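Local structure of 3-alpha-hydroxysteroid dehydrogenase (Pseudomonas sp., 2DKN) at residues L101-I115 against W171-G184. The protein probably catalyses the reversible NAD-dependent oxidation of the 3-alpha-hydroxyl group of steroids, as a short-chain dehydrogenase with a Rossmann fold. Residues are numbered along the deposited sequence; the frame is centred on the assembly and turned at random.
Sequences LSRGQQPAAVIVGSI and WAGRGVRLNVVAPG. With NAI (1,4-dihydronicotinamide adenine dinucleotide), chain C.
With chi1 at -179°, Val-176 turns CG1 anti to the backbone N and CG2 beside it, which points CG2 into the corner between Leu-101 and Pro-107. There CG2 lies 3.7 Å from Pro-107 CG and 3.9 Å from Leu-101 CB. The branched valine fills this corner, and an alanine here would probably open a gap between the proline ring and the end of helix 79-102. Leu-101 also brings CD1 obliquely to the Trp-171 ring, 4.0 Å from CZ3. Gly-175 is the first residue to leave helical angles, in a Schellman motif whose positive phi favours glycine, and a water donates to both its O and Pro-107 O.

Beyond this corner, strands 108-112 and 177-183 pair in parallel, joined by backbone hydrogen bonds that alternate between the strands, from Arg-177 N to Pro-107 O through to Gly-113 N to Val-181 O (2.7 Å). On one face Arg-177, bent at chi3 (-63°), sets one face of its guanidinium over Ala-108 CB, offset toward the rim, where a small methyl fits, while NH1 and NH2 hydrogen-bond to Ile-235 O and Leu-227 O, respectively. On the other, Leu-178 CD1 meets Ala-109 CB at 3.7 Å. At the C-terminal ends, Val-112 CG1 touches both Pro-183 CG, at 3.8 Å, and the nicotinamide ribose of NADH, and Gly-113 O approaches nicotinamide C6N at 3.2 Å, so the paired ends help form the coenzyme pocket.

These are adjacent strands of the Rossmann sheet, with 65-68 flanking 108-112 and 239-242 flanking 177-183. Helix 217-228 covers Val-110 and Val-181, while helices 79-102 and 149-166 pack against Ile-111 on the other face.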
loop_
_atom_site.group_PDB
_atom_site.type_symbol
_atom_site.label_atom_id
_atom_site.label_comp_id
_atom_site.label_asym_id
_atom_site.label_seq_id
_atom_site.Cartn_x
_atom_site.Cartn_y
_atom_site.Cartn_z
ATOM N N LEU A 101 13.508 -9.522 -16.819
ATOM C CA LEU A 101 13.373 -9.362 -15.374
ATOM C C LEU A 101 13.760 -10.636 -14.640
ATOM O O LEU A 101 14.403 -10.580 -13.599
ATOM C CB LEU A 101 11.941 -8.962 -15.005
ATOM C CG LEU A 101 11.637 -7.477 -15.313
ATOM C CD1 LEU A 101 10.108 -7.252 -15.364
ATOM C CD2 LEU A 101 12.301 -6.529 -14.329
ATOM N N SER A 102 13.345 -11.780 -15.171
ATOM C CA SER A 102 13.635 -13.061 -14.529
ATOM C C SER A 102 15.146 -13.297 -14.413
ATOM O O SER A 102 15.600 -14.067 -13.547
ATOM C CB SER A 102 12.959 -14.211 -15.290
ATOM O OG SER A 102 13.647 -14.568 -16.485
ATOM N N ARG A 103 15.910 -12.629 -15.276
ATOM C CA ARG A 103 17.363 -12.793 -15.335
ATOM C C ARG A 103 18.098 -11.788 -14.448
ATOM O O ARG A 103 19.305 -11.899 -14.254
ATOM C CB ARG A 103 17.854 -12.656 -16.786
ATOM C CG ARG A 103 17.376 -13.770 -17.704
ATOM C CD ARG A 103 17.633 -13.461 -19.182
ATOM N NE ARG A 103 17.433 -14.659 -19.981
ATOM C CZ ARG A 103 17.388 -14.694 -21.313
ATOM N NH1 ARG A 103 17.510 -13.582 -22.009
ATOM N NH2 ARG A 103 17.216 -15.848 -21.941
ATOM N N GLY A 104 17.376 -10.800 -13.911
ATOM C CA GLY A 104 17.999 -9.779 -13.074
ATOM C C GLY A 104 18.265 -10.234 -11.653
ATOM O O GLY A 104 18.007 -11.397 -11.296
ATOM N N GLN A 105 18.763 -9.314 -10.836
ATOM C CA GLN A 105 19.109 -9.612 -9.442
ATOM C C GLN A 105 18.091 -9.001 -8.473
ATOM O O GLN A 105 17.907 -7.777 -8.447
ATOM C CB GLN A 105 20.508 -9.102 -9.107
ATOM C CG GLN A 105 21.627 -9.767 -9.920
ATOM C CD GLN A 105 21.643 -11.279 -9.801
ATOM O OE1 GLN A 105 21.740 -11.993 -10.807
ATOM N NE2 GLN A 105 21.554 -11.781 -8.584
ATOM N N GLN A 106 17.443 -9.856 -7.687
ATOM C CA GLN A 106 16.336 -9.411 -6.823
ATOM C C GLN A 106 15.353 -8.554 -7.636
ATOM O O GLN A 106 14.992 -7.448 -7.229
ATOM C CB GLN A 106 16.864 -8.593 -5.639
ATOM C CG GLN A 106 17.859 -9.322 -4.748
ATOM C CD GLN A 106 18.325 -8.453 -3.591
ATOM O OE1 GLN A 106 17.942 -8.686 -2.455
ATOM N NE2 GLN A 106 19.139 -7.430 -3.882
ATOM N N PRO A 107 14.910 -9.070 -8.788
ATOM C CA PRO A 107 14.163 -8.205 -9.700
ATOM C C PRO A 107 12.741 -7.936 -9.211
ATOM O O PRO A 107 12.129 -8.784 -8.521
ATOM C CB PRO A 107 14.100 -9.021 -10.984
ATOM C CG PRO A 107 14.151 -10.485 -10.512
ATOM C CD PRO A 107 15.059 -10.448 -9.290
ATOM N N ALA A 108 12.204 -6.790 -9.609
ATOM C CA ALA A 108 10.875 -6.414 -9.143
ATOM C C ALA A 108 10.285 -5.438 -10.142
ATOM O O ALA A 108 11.015 -4.725 -10.823
ATOM C CB ALA A 108 10.988 -5.750 -7.787
ATOM N N ALA A 109 8.957 -5.407 -10.202
ATOM C CA ALA A 109 8.255 -4.495 -11.105
ATOM C C ALA A 109 7.140 -3.788 -10.334
ATOM O O ALA A 109 6.610 -4.327 -9.352
ATOM C CB ALA A 109 7.697 -5.254 -12.320
ATOM N N VAL A 110 6.817 -2.562 -10.753
ATOM C CA VAL A 110 5.706 -1.817 -10.157
ATOM C C VAL A 110 4.843 -1.204 -11.255
ATOM O O VAL A 110 5.360 -0.609 -12.229
ATOM C CB VAL A 110 6.188 -0.686 -9.187
ATOM C CG1 VAL A 110 5.005 0.054 -8.561
ATOM C CG2 VAL A 110 7.054 -1.277 -8.057
ATOM N N ILE A 111 3.532 -1.391 -11.106
ATOM C CA ILE A 111 2.572 -0.714 -11.969
ATOM C C ILE A 111 2.031 0.481 -11.203
ATOM O O ILE A 111 1.677 0.361 -10.024
ATOM C CB ILE A 111 1.418 -1.653 -12.315
ATOM C CG1 ILE A 111 1.938 -2.837 -13.147
ATOM C CG2 ILE A 111 0.277 -0.917 -13.064
ATOM C CD1 ILE A 111 0.871 -3.942 -13.298
ATOM N N VAL A 112 1.975 1.631 -11.860
ATOM C CA VAL A 112 1.306 2.789 -11.259
ATOM C C VAL A 112 -0.170 2.745 -11.642
ATOM O O VAL A 112 -0.537 3.011 -12.796
ATOM C CB VAL A 112 1.943 4.125 -11.668
ATOM C CG1 VAL A 112 1.208 5.304 -10.970
ATOM C CG2 VAL A 112 3.429 4.127 -11.278
ATOM N N GLY A 113 -0.990 2.360 -10.675
ATOM C CA GLY A 113 -2.441 2.314 -10.843
ATOM C C GLY A 113 -3.078 3.660 -10.530
ATOM O O GLY A 113 -2.635 4.712 -11.021
ATOM N N SER A 114 -4.141 3.618 -9.731
ATOM C CA SER A 114 -4.907 4.811 -9.365
ATOM C C SER A 114 -6.007 4.456 -8.391
ATOM O O SER A 114 -6.592 3.367 -8.466
ATOM C CB SER A 114 -5.555 5.437 -10.611
ATOM O OG SER A 114 -6.307 6.589 -10.238
ATOM N N ILE A 115 -6.307 5.387 -7.483
ATOM C CA ILE A 115 -7.449 5.266 -6.612
ATOM C C ILE A 115 -8.727 5.201 -7.469
ATOM O O ILE A 115 -9.743 4.689 -7.017
ATOM C CB ILE A 115 -7.477 6.462 -5.599
ATOM C CG1 ILE A 115 -8.526 6.289 -4.517
ATOM C CG2 ILE A 115 -7.657 7.758 -6.300
ATOM C CD1 ILE A 115 -8.327 7.289 -3.379
ATOM N N TRP A 171 4.477 -14.517 -11.939
ATOM C CA TRP A 171 5.613 -13.650 -11.535
ATOM C C TRP A 171 6.485 -14.258 -10.427
ATOM O O TRP A 171 7.707 -14.220 -10.502
ATOM C CB TRP A 171 5.135 -12.222 -11.202
ATOM C CG TRP A 171 4.719 -11.524 -12.462
ATOM C CD1 TRP A 171 3.448 -11.370 -12.950
ATOM C CD2 TRP A 171 5.596 -10.936 -13.429
ATOM N NE1 TRP A 171 3.488 -10.709 -14.178
ATOM C CE2 TRP A 171 4.794 -10.447 -14.495
ATOM C CE3 TRP A 171 6.983 -10.800 -13.513
ATOM C CZ2 TRP A 171 5.343 -9.789 -15.616
ATOM C CZ3 TRP A 171 7.535 -10.162 -14.643
ATOM C CH2 TRP A 171 6.702 -9.660 -15.672
ATOM N N ALA A 172 5.864 -14.859 -9.422
ATOM C CA ALA A 172 6.635 -15.573 -8.405
ATOM C C ALA A 172 7.472 -16.667 -9.053
ATOM O O ALA A 172 8.616 -16.893 -8.666
ATOM C CB ALA A 172 5.720 -16.166 -7.331
ATOM N N GLY A 173 6.913 -17.345 -10.047
ATOM C CA GLY A 173 7.620 -18.474 -10.658
ATOM C C GLY A 173 8.852 -18.025 -11.418
ATOM O O GLY A 173 9.821 -18.794 -11.548
ATOM N N ARG A 174 8.809 -16.785 -11.918
ATOM C CA ARG A 174 9.951 -16.119 -12.566
ATOM C C ARG A 174 10.936 -15.495 -11.579
ATOM O O ARG A 174 11.996 -15.015 -11.986
ATOM C CB ARG A 174 9.460 -15.010 -13.508
ATOM C CG ARG A 174 8.727 -15.493 -14.725
ATOM C CD ARG A 174 8.179 -14.316 -15.545
ATOM N NE ARG A 174 7.184 -14.779 -16.499
ATOM C CZ ARG A 174 5.918 -14.378 -16.502
ATOM N NH1 ARG A 174 5.077 -14.867 -17.401
ATOM N NH2 ARG A 174 5.498 -13.477 -15.619
ATOM N N GLY A 175 10.584 -15.483 -10.290
ATOM C CA GLY A 175 11.444 -14.947 -9.243
ATOM C C GLY A 175 11.399 -13.430 -9.215
ATOM O O GLY A 175 12.332 -12.777 -8.749
ATOM N N VAL A 176 10.301 -12.871 -9.725
ATOM C CA VAL A 176 10.187 -11.418 -9.871
ATOM C C VAL A 176 8.971 -10.953 -9.066
ATOM O O VAL A 176 7.877 -11.481 -9.257
ATOM C CB VAL A 176 9.972 -11.006 -11.353
ATOM C CG1 VAL A 176 9.874 -9.470 -11.481
ATOM C CG2 VAL A 176 11.085 -11.531 -12.251
ATOM N N ARG A 177 9.139 -9.983 -8.176
ATOM C CA ARG A 177 7.973 -9.460 -7.458
ATOM C C ARG A 177 7.239 -8.454 -8.337
ATOM O O ARG A 177 7.852 -7.779 -9.180
ATOM C CB ARG A 177 8.383 -8.806 -6.118
ATOM C CG ARG A 177 8.999 -9.802 -5.135
ATOM C CD ARG A 177 9.352 -9.162 -3.792
ATOM N NE ARG A 177 10.379 -8.124 -3.941
ATOM C CZ ARG A 177 10.127 -6.815 -3.985
ATOM N NH1 ARG A 177 8.869 -6.342 -3.895
ATOM N NH2 ARG A 177 11.145 -5.974 -4.123
ATOM N N LEU A 178 5.929 -8.350 -8.147
ATOM C CA LEU A 178 5.136 -7.392 -8.922
ATOM C C LEU A 178 4.073 -6.800 -8.012
ATOM O O LEU A 178 3.253 -7.537 -7.441
ATOM C CB LEU A 178 4.455 -8.097 -10.107
ATOM C CG LEU A 178 3.451 -7.233 -10.868
ATOM C CD1 LEU A 178 4.116 -6.010 -11.519
ATOM C CD2 LEU A 178 2.726 -8.089 -11.923
ATOM N N ASN A 179 4.081 -5.476 -7.887
ATOM C CA ASN A 179 3.171 -4.774 -7.003
ATOM C C ASN A 179 2.562 -3.586 -7.724
ATOM O O ASN A 179 3.027 -3.202 -8.794
ATOM C CB ASN A 179 3.919 -4.314 -5.748
ATOM C CG ASN A 179 4.369 -5.487 -4.895
ATOM O OD1 ASN A 179 3.553 -6.143 -4.250
ATOM N ND2 ASN A 179 5.645 -5.778 -4.917
ATOM N N VAL A 180 1.518 -3.011 -7.151
ATOM C CA VAL A 180 0.882 -1.814 -7.717
ATOM C C VAL A 180 0.919 -0.689 -6.698
ATOM O O VAL A 180 0.689 -0.928 -5.512
ATOM C CB VAL A 180 -0.597 -2.102 -8.032
ATOM C CG1 VAL A 180 -1.304 -0.849 -8.604
ATOM C CG2 VAL A 180 -0.730 -3.302 -8.981
ATOM N N VAL A 181 1.243 0.521 -7.154
ATOM C CA VAL A 181 1.083 1.719 -6.331
ATOM C C VAL A 181 -0.147 2.441 -6.845
ATOM O O VAL A 181 -0.309 2.620 -8.050
ATOM C CB VAL A 181 2.362 2.604 -6.376
ATOM C CG1 VAL A 181 2.107 3.951 -5.803
ATOM C CG2 VAL A 181 3.487 1.905 -5.577
ATOM N N ALA A 182 -1.021 2.830 -5.929
ATOM C CA ALA A 182 -2.266 3.490 -6.293
ATOM C C ALA A 182 -2.309 4.906 -5.717
ATOM O O ALA A 182 -2.707 5.123 -4.555
ATOM C CB ALA A 182 -3.471 2.660 -5.832
ATOM N N PRO A 183 -1.865 5.880 -6.517
ATOM C CA PRO A 183 -1.872 7.268 -6.047
ATOM C C PRO A 183 -3.286 7.843 -5.999
ATOM O O PRO A 183 -4.167 7.402 -6.743
ATOM C CB PRO A 183 -1.041 8.022 -7.110
ATOM C CG PRO A 183 -0.364 6.959 -7.935
ATOM C CD PRO A 183 -1.272 5.740 -7.859
ATOM N N GLY A 184 -3.492 8.796 -5.091
ATOM C CA GLY A 184 -4.651 9.661 -5.132
ATOM C C GLY A 184 -4.106 10.851 -5.909
ATOM O O GLY A 184 -3.228 10.686 -6.761
HETATM P PA NAI C . 2.243 12.960 -16.415
HETATM O O1A NAI C . 1.393 13.313 -17.567
HETATM O O2A NAI C . 3.037 14.042 -15.790
HETATM O O5B NAI C . 3.257 11.792 -16.833
HETATM C C5B NAI C . 2.826 10.701 -17.594
HETATM C C4B NAI C . 3.907 10.416 -18.628
HETATM O O4B NAI C . 3.424 9.310 -19.367
HETATM C C3B NAI C . 4.129 11.576 -19.597
HETATM O O3B NAI C . 5.507 11.849 -19.768
HETATM C C2B NAI C . 3.565 11.006 -20.886
HETATM O O2B NAI C . 4.167 11.511 -22.058
HETATM C C1B NAI C . 3.760 9.497 -20.707
HETATM N N9A NAI C . 2.839 8.857 -21.656
HETATM C C8A NAI C . 1.476 9.045 -21.766
HETATM N N7A NAI C . 1.050 8.326 -22.836
HETATM C C5A NAI C . 2.122 7.710 -23.415
HETATM C C6A NAI C . 2.276 6.878 -24.531
HETATM N N6A NAI C . 1.276 6.637 -25.404
HETATM N N1A NAI C . 3.540 6.415 -24.842
HETATM C C2A NAI C . 4.637 6.763 -24.084
HETATM N N3A NAI C . 4.493 7.583 -22.988
HETATM C C4A NAI C . 3.251 8.055 -22.672
HETATM O O3 NAI C . 1.237 12.258 -15.382
HETATM P PN NAI C . 1.575 11.574 -13.962
HETATM O O1N NAI C . 3.021 11.528 -13.685
HETATM O O2N NAI C . 0.701 12.234 -12.976
HETATM O O5D NAI C . 1.015 10.097 -14.242
HETATM C C5D NAI C . 1.837 8.952 -14.068
HETATM C C4D NAI C . 0.898 7.789 -13.770
HETATM O O4D NAI C . 0.250 8.059 -12.532
HETATM C C3D NAI C . -0.209 7.619 -14.807
HETATM O O3D NAI C . -0.397 6.224 -15.011
HETATM C C2D NAI C . -1.445 8.151 -14.084
HETATM O O2D NAI C . -2.608 7.502 -14.518
HETATM C C1D NAI C . -1.131 7.786 -12.640
HETATM N N1N NAI C . -1.909 8.581 -11.651
HETATM C C2N NAI C . -1.765 9.939 -11.604
HETATM C C3N NAI C . -2.485 10.673 -10.675
HETATM C C7N NAI C . -2.285 12.165 -10.579
HETATM O O7N NAI C . -3.154 12.832 -9.730
HETATM N N7N NAI C . -1.316 12.797 -11.267
HETATM C C4N NAI C . -3.356 10.025 -9.778
HETATM C C5N NAI C . -3.461 8.618 -9.816
HETATM C C6N NAI C . -2.730 7.919 -10.766
HETATM O O HOH W 1 12.834 -10.658 -6.664
HETATM O O HOH W 2 7.461 -4.429 -6.607
#